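Local coordinates for uncharacterized protein Rv2277c (Mycobacterium tuberculosis, PDB 5VUG), which is functionally uncharacterised but has a glycerophosphodiester phosphodiesterase domain and so probably hydrolyses phosphoric diesters, at residues R150-S155 / Q171-R176; T179-F184 / C192-D197; E205-V210 / N226-D231; K245-A250 / L265-V270. All coordinates share one frame; numbering follows the deposited sequence.

Contact 1 of 4, residues R150-S155 / Q171-R176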
loop_
_atom_site.group_PDB
_atom_site.type_symbol
_atom_site.label_atom_id
_atom_site.label_comp_id
_atom_site.label_asym_id
_atom_site.label_seq_id
_atom_site.Cartn_x
_atom_site.Cartn_y
_atom_site.Cartn_z
ATOM N N ARG A 150 -6.032 29.073 -19.385
ATOM C CA ARG A 150 -5.648 27.841 -20.064
ATOM C C ARG A 150 -4.513 27.120 -19.353
ATOM O O ARG A 150 -3.912 26.209 -19.930
ATOM C CB ARG A 150 -5.309 28.085 -21.540
ATOM C CG ARG A 150 -4.065 28.933 -21.784
ATOM C CD ARG A 150 -3.889 29.111 -23.294
ATOM N NE ARG A 150 -2.820 30.036 -23.664
ATOM C CZ ARG A 150 -1.635 29.654 -24.139
ATOM N NH1 ARG A 150 -1.356 28.363 -24.285
ATOM N NH2 ARG A 150 -0.725 30.562 -24.466
ATOM N N SER A 151 -4.223 27.485 -18.102
ATOM C CA SER A 151 -3.111 26.901 -17.360
ATOM C C SER A 151 -3.611 26.200 -16.102
ATOM O O SER A 151 -4.501 26.710 -15.403
ATOM C CB SER A 151 -2.075 27.979 -16.988
ATOM O OG SER A 151 -1.567 28.614 -18.151
ATOM N N ILE A 152 -3.027 25.033 -15.815
ATOM C CA ILE A 152 -3.358 24.214 -14.649
ATOM C C ILE A 152 -2.089 24.072 -13.819
ATOM O O ILE A 152 -1.080 23.558 -14.313
ATOM C CB ILE A 152 -3.871 22.828 -15.073
ATOM C CG1 ILE A 152 -5.101 22.945 -15.986
ATOM C CG2 ILE A 152 -4.157 21.940 -13.845
ATOM C CD1 ILE A 152 -6.315 23.558 -15.317
ATOM N N VAL A 153 -2.131 24.518 -12.566
ATOM C CA VAL A 153 -0.978 24.403 -11.677
ATOM C C VAL A 153 -0.990 23.034 -11.013
ATOM O O VAL A 153 -1.991 22.639 -10.403
ATOM C CB VAL A 153 -0.976 25.524 -10.631
ATOM C CG1 VAL A 153 0.166 25.314 -9.640
ATOM C CG2 VAL A 153 -0.860 26.890 -11.340
ATOM N N TYR A 154 0.141 22.329 -11.103
ATOM C CA TYR A 154 0.329 21.017 -10.504
ATOM C C TYR A 154 1.506 21.048 -9.534
ATOM O O TYR A 154 2.469 21.785 -9.736
ATOM C CB TYR A 154 0.608 19.930 -11.577
ATOM C CG TYR A 154 0.723 18.570 -10.931
ATOM C CD1 TYR A 154 -0.422 17.851 -10.592
ATOM C CD2 TYR A 154 1.962 18.022 -10.614
ATOM C CE1 TYR A 154 -0.340 16.633 -9.949
ATOM C CE2 TYR A 154 2.062 16.796 -9.969
ATOM C CZ TYR A 154 0.910 16.101 -9.647
ATOM O OH TYR A 154 1.011 14.886 -9.004
ATOM N N SER A 155 1.430 20.225 -8.482
ATOM C CA SER A 155 2.589 19.929 -7.644
ATOM C C SER A 155 2.389 18.585 -6.957
ATOM O O SER A 155 1.260 18.206 -6.633
ATOM C CB SER A 155 2.827 21.017 -6.583
ATOM O OG SER A 155 3.990 20.750 -5.805
ATOM N N GLN A 171 -6.090 28.299 -11.774
ATOM C CA GLN A 171 -6.674 26.965 -11.810
ATOM C C GLN A 171 -5.652 25.982 -11.260
ATOM O O GLN A 171 -4.498 25.971 -11.707
ATOM C CB GLN A 171 -6.994 26.571 -13.248
ATOM C CG GLN A 171 -7.951 27.490 -13.976
ATOM C CD GLN A 171 -8.328 26.908 -15.327
ATOM O OE1 GLN A 171 -7.617 27.098 -16.322
ATOM N NE2 GLN A 171 -9.427 26.163 -15.361
ATOM N N VAL A 172 -6.069 25.147 -10.309
ATOM C CA VAL A 172 -5.137 24.294 -9.577
ATOM C C VAL A 172 -5.600 22.842 -9.637
ATOM O O VAL A 172 -6.774 22.544 -9.380
ATOM C CB VAL A 172 -4.979 24.767 -8.116
ATOM C CG1 VAL A 172 -3.936 23.939 -7.389
ATOM C CG2 VAL A 172 -4.641 26.278 -8.058
ATOM N N ALA A 173 -4.679 21.941 -9.965
ATOM C CA ALA A 173 -4.988 20.518 -9.930
ATOM C C ALA A 173 -5.242 20.059 -8.497
ATOM O O ALA A 173 -4.772 20.660 -7.526
ATOM C CB ALA A 173 -3.836 19.703 -10.516
ATOM N N GLU A 174 -5.999 18.970 -8.376
ATOM C CA GLU A 174 -6.163 18.319 -7.085
ATOM C C GLU A 174 -4.793 17.991 -6.497
ATOM O O GLU A 174 -3.867 17.619 -7.222
ATOM C CB GLU A 174 -6.968 17.034 -7.268
ATOM C CG GLU A 174 -7.107 16.243 -5.992
ATOM C CD GLU A 174 -8.185 15.204 -6.070
ATOM O OE1 GLU A 174 -7.916 14.115 -6.625
ATOM O OE2 GLU A 174 -9.301 15.488 -5.574
ATOM N N SER A 175 -4.660 18.132 -5.175
ATOM C CA SER A 175 -3.393 17.784 -4.541
ATOM C C SER A 175 -3.083 16.300 -4.730
ATOM O O SER A 175 -3.980 15.446 -4.775
ATOM C CB SER A 175 -3.419 18.112 -3.048
ATOM O OG SER A 175 -4.209 17.175 -2.349
ATOM N N ARG A 176 -1.794 15.989 -4.851
ATOM C CA ARG A 176 -1.412 14.591 -5.024
ATOM C C ARG A 176 -1.824 13.749 -3.817
ATOM O O ARG A 176 -2.229 12.591 -3.972
ATOM C CB ARG A 176 0.086 14.476 -5.312
ATOM C CG ARG A 176 0.553 13.062 -5.641
ATOM C CD ARG A 176 1.983 13.085 -6.132
ATOM N NE ARG A 176 2.468 11.775 -6.560
ATOM C CZ ARG A 176 2.736 11.459 -7.825
ATOM N NH1 ARG A 176 2.553 12.350 -8.803
ATOM N NH2 ARG A 176 3.195 10.255 -8.115
HETATM O O HOH W 1 -4.402 29.023 -13.978
HETATM O O HOH W 2 -1.889 21.024 -7.387
HETATM O O HOH W 3 -0.094 18.367 -4.270
HETATM O O HOH W 4 -1.399 18.695 -7.597
#

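Contact 2 of 4, residues T179-F184 / C192-D197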
loop_
_atom_site.group_PDB
_atom_site.type_symbol
_atom_site.label_atom_id
_atom_site.label_comp_id
_atom_site.label_asym_id
_atom_site.label_seq_id
_atom_site.Cartn_x
_atom_site.Cartn_y
_atom_site.Cartn_z
ATOM N N THR A 179 -5.518 12.795 -4.477
ATOM C CA THR A 179 -5.601 11.860 -5.597
ATOM C C THR A 179 -5.100 10.479 -5.197
ATOM O O THR A 179 -5.759 9.462 -5.463
ATOM C CB THR A 179 -4.776 12.398 -6.771
ATOM O OG1 THR A 179 -5.365 13.610 -7.256
ATOM C CG2 THR A 179 -4.710 11.369 -7.911
ATOM N N ARG A 180 -3.935 10.424 -4.540
ATOM C CA ARG A 180 -3.359 9.141 -4.138
ATOM C C ARG A 180 -4.258 8.411 -3.146
ATOM O O ARG A 180 -4.420 7.187 -3.228
ATOM C CB ARG A 180 -1.968 9.348 -3.530
ATOM C CG ARG A 180 -1.209 8.043 -3.235
ATOM C CD ARG A 180 0.165 8.280 -2.580
ATOM N NE ARG A 180 0.015 9.121 -1.395
ATOM C CZ ARG A 180 0.439 10.379 -1.298
ATOM N NH1 ARG A 180 1.108 10.950 -2.299
ATOM N NH2 ARG A 180 0.197 11.067 -0.192
ATOM N N GLN A 181 -4.830 9.143 -2.186
ATOM C CA GLN A 181 -5.733 8.533 -1.214
ATOM C C GLN A 181 -6.942 7.911 -1.903
ATOM O O GLN A 181 -7.333 6.778 -1.596
ATOM C CB GLN A 181 -6.190 9.591 -0.217
ATOM C CG GLN A 181 -7.073 9.029 0.874
ATOM C CD GLN A 181 -6.282 8.208 1.863
ATOM O OE1 GLN A 181 -5.388 8.723 2.539
ATOM N NE2 GLN A 181 -6.588 6.923 1.941
ATOM N N ARG A 182 -7.549 8.641 -2.846
ATOM C CA ARG A 182 -8.727 8.118 -3.524
ATOM C C ARG A 182 -8.376 6.891 -4.360
ATOM O O ARG A 182 -9.121 5.902 -4.361
ATOM C CB ARG A 182 -9.379 9.203 -4.385
ATOM C CG ARG A 182 -10.822 8.875 -4.730
ATOM C CD ARG A 182 -11.505 9.917 -5.613
ATOM N NE ARG A 182 -11.625 11.239 -4.993
ATOM C CZ ARG A 182 -10.838 12.271 -5.280
ATOM N NH1 ARG A 182 -9.860 12.138 -6.170
ATOM N NH2 ARG A 182 -11.025 13.434 -4.678
ATOM N N LEU A 183 -7.233 6.926 -5.052
ATOM C CA LEU A 183 -6.831 5.788 -5.875
ATOM C C LEU A 183 -6.553 4.562 -5.023
ATOM O O LEU A 183 -6.928 3.444 -5.396
ATOM C CB LEU A 183 -5.582 6.138 -6.679
ATOM C CG LEU A 183 -5.806 7.059 -7.875
ATOM C CD1 LEU A 183 -4.448 7.502 -8.394
ATOM C CD2 LEU A 183 -6.637 6.353 -8.967
ATOM N N PHE A 184 -5.873 4.741 -3.887
ATOM C CA PHE A 184 -5.569 3.592 -3.046
ATOM C C PHE A 184 -6.801 3.081 -2.309
ATOM O O PHE A 184 -6.936 1.866 -2.109
ATOM C CB PHE A 184 -4.382 3.873 -2.123
ATOM C CG PHE A 184 -3.052 3.614 -2.780
ATOM C CD1 PHE A 184 -2.584 2.311 -2.926
ATOM C CD2 PHE A 184 -2.290 4.655 -3.293
ATOM C CE1 PHE A 184 -1.370 2.052 -3.549
ATOM C CE2 PHE A 184 -1.067 4.402 -3.919
ATOM C CZ PHE A 184 -0.610 3.095 -4.040
ATOM N N CYS A 192 -15.068 4.966 -3.020
ATOM C CA CYS A 192 -14.741 6.217 -3.701
ATOM C C CYS A 192 -14.691 7.309 -2.636
ATOM O O CYS A 192 -15.632 8.082 -2.435
ATOM C CB CYS A 192 -15.754 6.503 -4.805
ATOM S SG CYS A 192 -15.324 7.879 -5.906
ATOM N N ASP A 193 -13.554 7.351 -1.934
ATOM C CA ASP A 193 -13.365 8.159 -0.741
ATOM C C ASP A 193 -11.938 8.699 -0.794
ATOM O O ASP A 193 -10.994 7.922 -1.017
ATOM C CB ASP A 193 -13.540 7.259 0.485
ATOM C CG ASP A 193 -13.493 8.027 1.794
ATOM O OD1 ASP A 193 -13.870 9.215 1.810
ATOM O OD2 ASP A 193 -13.077 7.435 2.814
ATOM N N PRO A 194 -11.736 10.014 -0.612
ATOM C CA PRO A 194 -12.772 11.036 -0.427
ATOM C C PRO A 194 -13.593 11.255 -1.696
ATOM O O PRO A 194 -13.257 10.705 -2.746
ATOM C CB PRO A 194 -11.967 12.292 -0.076
ATOM C CG PRO A 194 -10.645 12.076 -0.702
ATOM C CD PRO A 194 -10.382 10.596 -0.614
ATOM N N GLN A 195 -14.671 12.024 -1.594
ATOM C CA GLN A 195 -15.508 12.256 -2.753
ATOM C C GLN A 195 -14.728 13.030 -3.813
ATOM O O GLN A 195 -13.739 13.703 -3.504
ATOM C CB GLN A 195 -16.761 13.024 -2.351
ATOM C CG GLN A 195 -17.807 12.156 -1.663
ATOM C CD GLN A 195 -18.894 12.983 -1.009
ATOM O OE1 GLN A 195 -19.937 13.247 -1.607
ATOM N NE2 GLN A 195 -18.653 13.402 0.229
ATOM N N PRO A 196 -15.138 12.929 -5.079
ATOM C CA PRO A 196 -14.475 13.712 -6.125
ATOM C C PRO A 196 -14.510 15.196 -5.803
ATOM O O PRO A 196 -15.393 15.683 -5.090
ATOM C CB PRO A 196 -15.307 13.406 -7.375
ATOM C CG PRO A 196 -15.892 12.065 -7.109
ATOM C CD PRO A 196 -16.152 12.015 -5.630
ATOM N N ASP A 197 -13.526 15.915 -6.330
ATOM C CA ASP A 197 -13.467 17.357 -6.163
ATOM C C ASP A 197 -13.896 17.982 -7.481
ATOM O O ASP A 197 -13.126 17.941 -8.453
ATOM C CB ASP A 197 -12.044 17.779 -5.808
ATOM C CG ASP A 197 -11.970 19.192 -5.267
ATOM O OD1 ASP A 197 -12.990 19.909 -5.319
ATOM O OD2 ASP A 197 -10.892 19.583 -4.778
#

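Contact 3 of 4, residues E205-V210 / N226-D231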
loop_
_atom_site.group_PDB
_atom_site.type_symbol
_atom_site.label_atom_id
_atom_site.label_comp_id
_atom_site.label_asym_id
_atom_site.label_seq_id
_atom_site.Cartn_x
_atom_site.Cartn_y
_atom_site.Cartn_z
ATOM N N GLU A 205 0.786 8.180 -12.076
ATOM C CA GLU A 205 1.444 7.195 -12.929
ATOM C C GLU A 205 0.559 5.975 -13.162
ATOM O O GLU A 205 -0.199 5.551 -12.287
ATOM C CB GLU A 205 2.741 6.711 -12.265
ATOM C CG GLU A 205 3.935 7.648 -12.380
ATOM C CD GLU A 205 3.888 8.855 -11.456
ATOM O OE1 GLU A 205 2.961 8.981 -10.633
ATOM O OE2 GLU A 205 4.807 9.696 -11.564
ATOM N N LEU A 206 0.684 5.391 -14.362
ATOM C CA LEU A 206 0.027 4.116 -14.655
ATOM C C LEU A 206 0.637 2.970 -13.863
ATOM O O LEU A 206 -0.060 1.991 -13.557
ATOM C CB LEU A 206 0.132 3.794 -16.147
ATOM C CG LEU A 206 -1.058 4.120 -17.044
ATOM C CD1 LEU A 206 -1.513 5.544 -16.833
ATOM C CD2 LEU A 206 -0.705 3.856 -18.512
ATOM N N HIS A 207 1.934 3.055 -13.554
ATOM C CA HIS A 207 2.643 2.077 -12.740
ATOM C C HIS A 207 3.488 2.847 -11.743
ATOM O O HIS A 207 4.239 3.744 -12.134
ATOM C CB HIS A 207 3.599 1.252 -13.595
ATOM C CG HIS A 207 2.989 0.742 -14.854
ATOM N ND1 HIS A 207 2.361 -0.481 -14.934
ATOM C CD2 HIS A 207 2.910 1.289 -16.089
ATOM C CE1 HIS A 207 1.920 -0.665 -16.164
ATOM N NE2 HIS A 207 2.241 0.393 -16.885
ATOM N N ARG A 208 3.386 2.491 -10.464
ATOM C CA ARG A 208 4.075 3.245 -9.424
ATOM C C ARG A 208 4.606 2.298 -8.362
ATOM O O ARG A 208 3.835 1.549 -7.752
ATOM C CB ARG A 208 3.136 4.276 -8.791
ATOM C CG ARG A 208 3.837 5.223 -7.813
ATOM C CD ARG A 208 4.752 6.201 -8.544
ATOM N NE ARG A 208 5.216 7.270 -7.661
ATOM C CZ ARG A 208 6.488 7.507 -7.352
ATOM N NH1 ARG A 208 7.461 6.757 -7.860
ATOM N NH2 ARG A 208 6.791 8.511 -6.539
ATOM N N ASP A 209 5.916 2.354 -8.116
ATOM C CA ASP A 209 6.490 1.612 -6.998
ATOM C C ASP A 209 6.092 2.275 -5.684
ATOM O O ASP A 209 6.285 3.482 -5.501
ATOM C CB ASP A 209 8.014 1.605 -7.091
ATOM C CG ASP A 209 8.528 0.727 -8.198
ATOM O OD1 ASP A 209 7.836 -0.244 -8.571
ATOM O OD2 ASP A 209 9.638 1.008 -8.690
ATOM N N VAL A 210 5.537 1.486 -4.763
ATOM C CA VAL A 210 5.196 1.961 -3.429
ATOM C C VAL A 210 5.682 0.945 -2.406
ATOM O O VAL A 210 6.073 -0.174 -2.739
ATOM C CB VAL A 210 3.686 2.234 -3.258
ATOM C CG1 VAL A 210 3.236 3.327 -4.216
ATOM C CG2 VAL A 210 2.878 0.965 -3.464
ATOM N N ASN A 226 4.441 -2.819 -6.909
ATOM C CA ASN A 226 4.143 -1.904 -8.000
ATOM C C ASN A 226 2.628 -1.788 -8.153
ATOM O O ASN A 226 1.933 -2.795 -8.323
ATOM C CB ASN A 226 4.801 -2.343 -9.303
ATOM C CG ASN A 226 4.726 -1.258 -10.356
ATOM O OD1 ASN A 226 3.727 -1.137 -11.045
ATOM N ND2 ASN A 226 5.770 -0.436 -10.454
ATOM N N ALA A 227 2.117 -0.565 -8.064
ATOM C CA ALA A 227 0.682 -0.308 -8.084
ATOM C C ALA A 227 0.246 0.183 -9.459
ATOM O O ALA A 227 0.840 1.115 -10.011
ATOM C CB ALA A 227 0.322 0.740 -7.035
ATOM N N GLU A 228 -0.797 -0.444 -10.006
ATOM C CA GLU A 228 -1.448 -0.010 -11.242
ATOM C C GLU A 228 -2.851 0.463 -10.862
ATOM O O GLU A 228 -3.786 -0.339 -10.759
ATOM C CB GLU A 228 -1.460 -1.164 -12.241
ATOM C CG GLU A 228 -0.055 -1.662 -12.562
ATOM C CD GLU A 228 -0.041 -2.849 -13.518
ATOM O OE1 GLU A 228 -1.057 -3.087 -14.210
ATOM O OE2 GLU A 228 0.994 -3.540 -13.580
ATOM N N LEU A 229 -2.997 1.773 -10.654
ATOM C CA LEU A 229 -4.151 2.311 -9.941
ATOM C C LEU A 229 -5.286 2.784 -10.836
ATOM O O LEU A 229 -6.402 2.976 -10.335
ATOM C CB LEU A 229 -3.716 3.470 -9.042
ATOM C CG LEU A 229 -2.770 3.026 -7.923
ATOM C CD1 LEU A 229 -2.150 4.252 -7.276
ATOM C CD2 LEU A 229 -3.500 2.168 -6.886
ATOM N N TRP A 230 -5.037 2.989 -12.128
ATOM C CA TRP A 230 -6.069 3.448 -13.048
ATOM C C TRP A 230 -6.698 2.245 -13.735
ATOM O O TRP A 230 -6.009 1.495 -14.437
ATOM C CB TRP A 230 -5.485 4.390 -14.104
ATOM C CG TRP A 230 -5.036 5.743 -13.604
ATOM C CD1 TRP A 230 -3.760 6.242 -13.637
ATOM C CD2 TRP A 230 -5.855 6.778 -13.032
ATOM N NE1 TRP A 230 -3.737 7.518 -13.117
ATOM C CE2 TRP A 230 -5.008 7.869 -12.738
ATOM C CE3 TRP A 230 -7.221 6.886 -12.738
ATOM C CZ2 TRP A 230 -5.480 9.050 -12.156
ATOM C CZ3 TRP A 230 -7.691 8.059 -12.160
ATOM C CH2 TRP A 230 -6.822 9.128 -11.876
ATOM N N ASP A 231 -8.001 2.067 -13.526
ATOM C CA ASP A 231 -8.812 1.069 -14.209
ATOM C C ASP A 231 -10.190 1.680 -14.441
ATOM O O ASP A 231 -10.446 2.826 -14.058
ATOM C CB ASP A 231 -8.829 -0.275 -13.459
ATOM C CG ASP A 231 -9.239 -0.147 -11.995
ATOM O OD1 ASP A 231 -10.049 0.733 -11.640
ATOM O OD2 ASP A 231 -8.756 -0.965 -11.186
HETATM O O HOH W 5 -0.683 3.467 -10.521
HETATM O O HOH W 6 -2.842 2.141 -13.879
HETATM O O HOH W 7 6.960 1.867 -12.552
#

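Contact 4 of 4, residues K245-A250 / L265-V270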
loop_
_atom_site.group_PDB
_atom_site.type_symbol
_atom_site.label_atom_id
_atom_site.label_comp_id
_atom_site.label_asym_id
_atom_site.label_seq_id
_atom_site.Cartn_x
_atom_site.Cartn_y
_atom_site.Cartn_z
ATOM N N LYS A 245 -11.211 15.675 -14.446
ATOM C CA LYS A 245 -10.443 15.192 -15.584
ATOM C C LYS A 245 -9.214 14.481 -15.042
ATOM O O LYS A 245 -8.624 14.927 -14.054
ATOM C CB LYS A 245 -10.036 16.359 -16.496
ATOM C CG LYS A 245 -11.233 17.108 -17.079
ATOM C CD LYS A 245 -10.808 18.358 -17.820
ATOM C CE LYS A 245 -12.013 19.056 -18.456
ATOM N NZ LYS A 245 -11.629 20.223 -19.302
ATOM N N VAL A 246 -8.854 13.349 -15.648
ATOM C CA VAL A 246 -7.799 12.492 -15.109
ATOM C C VAL A 246 -6.716 12.261 -16.155
ATOM O O VAL A 246 -7.002 11.991 -17.329
ATOM C CB VAL A 246 -8.329 11.166 -14.514
ATOM C CG1 VAL A 246 -9.167 11.448 -13.257
ATOM C CG2 VAL A 246 -9.141 10.379 -15.538
HETATM N N MSE A 247 -5.467 12.376 -15.715
HETATM C CA MSE A 247 -4.305 12.165 -16.574
HETATM C C MSE A 247 -3.452 11.007 -16.089
HETATM O O MSE A 247 -3.167 10.886 -14.885
HETATM C CB MSE A 247 -3.447 13.434 -16.629
HETATM C CG MSE A 247 -2.237 13.327 -17.586
HETATM SE SE MSE A 247 -1.168 14.971 -17.614
HETATM C CE MSE A 247 -2.591 16.264 -17.854
ATOM N N GLY A 248 -3.044 10.149 -17.023
ATOM C CA GLY A 248 -2.081 9.112 -16.703
ATOM C C GLY A 248 -0.670 9.633 -16.876
ATOM O O GLY A 248 -0.341 10.164 -17.941
ATOM N N PHE A 249 0.158 9.537 -15.838
ATOM C CA PHE A 249 1.549 9.962 -15.938
ATOM C C PHE A 249 2.409 8.797 -16.433
ATOM O O PHE A 249 2.052 7.623 -16.295
ATOM C CB PHE A 249 2.090 10.399 -14.569
ATOM C CG PHE A 249 1.399 11.609 -13.970
ATOM C CD1 PHE A 249 0.686 12.506 -14.759
ATOM C CD2 PHE A 249 1.522 11.872 -12.609
ATOM C CE1 PHE A 249 0.087 13.635 -14.192
ATOM C CE2 PHE A 249 0.918 12.985 -12.034
ATOM C CZ PHE A 249 0.205 13.869 -12.832
ATOM N N ALA A 250 3.572 9.138 -16.989
ATOM C CA ALA A 250 4.579 8.146 -17.386
ATOM C C ALA A 250 4.009 7.113 -18.363
ATOM O O ALA A 250 4.163 5.901 -18.189
ATOM C CB ALA A 250 5.228 7.486 -16.164
ATOM N N LEU A 265 -9.050 7.586 -19.896
ATOM C CA LEU A 265 -8.321 8.711 -19.324
ATOM C C LEU A 265 -8.456 9.931 -20.229
ATOM O O LEU A 265 -8.408 9.825 -21.457
ATOM C CB LEU A 265 -6.841 8.372 -19.167
ATOM C CG LEU A 265 -6.468 7.248 -18.203
ATOM C CD1 LEU A 265 -4.947 7.154 -18.074
ATOM C CD2 LEU A 265 -7.121 7.445 -16.840
ATOM N N ASP A 266 -8.618 11.100 -19.610
ATOM C CA ASP A 266 -8.744 12.331 -20.381
ATOM C C ASP A 266 -7.446 12.690 -21.084
ATOM O O ASP A 266 -7.473 13.349 -22.135
ATOM C CB ASP A 266 -9.176 13.480 -19.475
ATOM C CG ASP A 266 -10.560 13.276 -18.920
ATOM O OD1 ASP A 266 -11.545 13.605 -19.618
ATOM O OD2 ASP A 266 -10.660 12.754 -17.801
ATOM N N ALA A 267 -6.306 12.285 -20.519
ATOM C CA ALA A 267 -5.012 12.705 -21.034
ATOM C C ALA A 267 -3.956 11.678 -20.662
ATOM O O ALA A 267 -4.092 10.945 -19.671
ATOM C CB ALA A 267 -4.618 14.069 -20.442
ATOM N N VAL A 268 -2.893 11.638 -21.473
ATOM C CA VAL A 268 -1.693 10.858 -21.190
ATOM C C VAL A 268 -0.472 11.760 -21.293
ATOM O O VAL A 268 -0.383 12.609 -22.190
ATOM C CB VAL A 268 -1.541 9.638 -22.124
ATOM C CG1 VAL A 268 -2.642 8.627 -21.860
ATOM C CG2 VAL A 268 -1.539 10.056 -23.606
ATOM N N LEU A 269 0.470 11.574 -20.371
ATOM C CA LEU A 269 1.665 12.409 -20.275
ATOM C C LEU A 269 2.834 11.632 -20.879
ATOM O O LEU A 269 3.242 10.602 -20.334
ATOM C CB LEU A 269 1.921 12.746 -18.807
ATOM C CG LEU A 269 2.986 13.782 -18.450
ATOM C CD1 LEU A 269 2.767 15.091 -19.205
ATOM C CD2 LEU A 269 2.961 14.049 -16.942
ATOM N N VAL A 270 3.370 12.124 -22.005
ATOM C CA VAL A 270 4.300 11.366 -22.843
ATOM C C VAL A 270 5.642 12.085 -22.988
ATOM O O VAL A 270 5.699 13.304 -23.188
ATOM C CB VAL A 270 3.695 11.034 -24.228
ATOM C CG1 VAL A 270 2.359 10.306 -24.068
ATOM C CG2 VAL A 270 3.540 12.293 -25.098
#

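Contact 1 of 4, residues R150-S155 / Q171-R176
Tyr154 OH accepts a hydrogen bond from Arg176 NH1 at 3.0 Å, and the oxygen lies at the edge of the guanidinium group, only 12° out of its plane. Ring and guanidinium planes stand 76° apart, with NH1 near the ring plane at its edge, so the arginine does not stack on the ring face. With CG anti to the backbone N (chi1 -174°) and the chain extended as far as NE, Arg176 spans the distance from its helix to the hydroxyl. Ala173 CB meets the edge of the same tyrosine ring, 3.9 Å from Tyr154 CD1, and Ile152 CG2 packs on that methyl group as well. In the backbone between them, Val153 is held through both its polar atoms: Val153 N donates to Gln171 O (2.9 Å), and Val153 O accepts from Ala173 N (2.8 Å), as expected of a parallel bridge to Val172. Water extends the pairing at each end, one molecule joining Gln171 N to Ser151 O and another joining Arg176 N to Ser155 O. In the second shell, salt bridges to Glu205 and to Glu214 of the second subunit orient the arginine, while Trp43 meets the Tyr154 ring. Strand 151-154, helix 158-165 and strand 171-172 form a parallel beta-alpha-beta unit of the TIM barrel.

Contact 2 of 4, residues T179-F184 / C192-D197
The guanidinium of Arg182 has Pro196 CA over one face, 3.8 Å from Arg182 NH2, and two backbone carbonyls, those of Pro194 and Gln195, at its edge. Arg182 NE donates to Pro194 O at 2.8 Å, and Arg182 NH2 donates to Gln195 O at 3.0 Å. Both acceptors are tilted somewhat from the guanidinium plane, by 16° and 18°, and both nitrogens approach from above the carbonyl planes. A bend at chi3 (-63°) in an otherwise extended chain turns the group along the loop to meet successive carbonyls. On the helix backbone itself, Arg182 CA makes a CH...O contact with Asp193 O at 3.4 Å; the side chains of Gln181 and Pro194 cross at about a right angle, Gln181 CG 4.0 Å from Pro194 CD. The peptide bond before Pro194 is cis, consistent with a turn of the chain here. Outside the two segments, Arg182 NH1 forms a salt bridge with Glu174, Phe238 contributes a cation-pi contact, and Cys192 is tied by a disulfide to Cys237. One buried arginine thus has two backbone carbonyls and a carboxylate as acceptors. The carboxylate probably offsets its charge, while the paired bonds restrict rotation of the guanidinium and fasten a loop without regular structure to helix 176-189.

Contact 3 of 4, residues E205-V210 / N226-D231
His207 overlaps the side chain of Glu228, crossing it obliquely with His207 ND1 3.6 Å from Glu228 CG. Ring and carboxylate planes are 77° apart, and Glu228 OE2 lies at the ring edge, in its plane; His207 NE2 is hydrogen-bonded to Asp256. Farther along the hairpin, Asn226 ND2 donates to Asp209 OD1 at 2.8 Å. That bond lies near the amide plane but reaches the carboxylate from above, 48° out of its plane. Arg208 and Ala227 form an antiparallel hydrogen-bonded pair, with Arg208 N to Ala227 O at 2.9 Å and Ala227 N to Arg208 O at 2.7 Å. Where the strands part, water bridges the backbones: one molecule donates to Glu205 O and Ala227 O and accepts from Leu229 N, and a second links Leu206 O with Trp230 N. Leu206 CD1 touches Trp230 CD1 at 4.0 Å, the two side chains crossing at about a right angle. The contact forms the base of hairpin 208-215/220-227, beside the barrel. Trp230 packs against Leu183 of helix 176-189, Ile263 of helix 254-263 and Val246 of strand 245-249, while Arg208 extends to a salt bridge with Glu214 of the second subunit.

Contact 4 of 4, residues K245-A250 / L265-V270
Val246 and Asp266 begin the polar contacts: Val246 N donates to Asp266 OD2 at 2.9 Å, meeting the carboxylate oxygen on its anti side, 30° out of plane. A side chain thus takes the place of a backbone acceptor where the strand pairing starts. Val246 O receives two weak bonds, from the N atoms of Asp266 and Ala267. Beyond them the pairing is regular, with Gly248 N donating to Ala267 O at 3.0 Å and Leu269 N to Gly248 O at 2.9 Å; the latter donor sits nearly in line with the C=O bond. CH...O contacts supplement these bonds, Met247 CA lying 3.3 Å from Ala267 O. The strand directions differ by 28°, and helix 254-263 connects the two strands, making this a parallel beta-alpha-beta unit of the TIM barrel. Strand 201-205 pairs with 245-249 and strand 12-16 with 267-270.

Among the apolar contacts, Met247, present as selenomethionine, places CG 3.8 Å from Ala267 CB and its selenium beside Leu269 CB. Leu269 CD2 meets the Phe249 ring obliquely, 3.5 Å from Phe249 CD1, its branch carried there with CG anti to the backbone N (chi1 -171°). Toward the helix, the side chains of Leu265 and Val246 cross at about a right angle, CD2 against CG2, while Leu265 CD1 lies 3.7 Å from Gly248 CA.

In the fold
From the N terminus the four contacts follow in series; none nests in or crosses another. Contact 1 closes a strand-helix-strand loop through helix 158-165. Helix 176-189 follows, and contact 2 folds the succeeding loop back onto it, with Glu174 joining the two contacts. Contact 3 closes the hairpin beside the barrel, packs on that helix where Phe184 meets Leu229, and is tied to contact 1 through the start of the same helix. Contact 4 closes the last strand-helix-strand loop, with Phe249 touching Tyr154 and Arg176 of contact 1 and Gly248 packing against Leu206 of contact 3. Contacts 1 and 4 belong to the barrel sheet, their centres about 13 Å apart; contacts 1, 2 and 3 all reach the second subunit, whereas contact 4 does not.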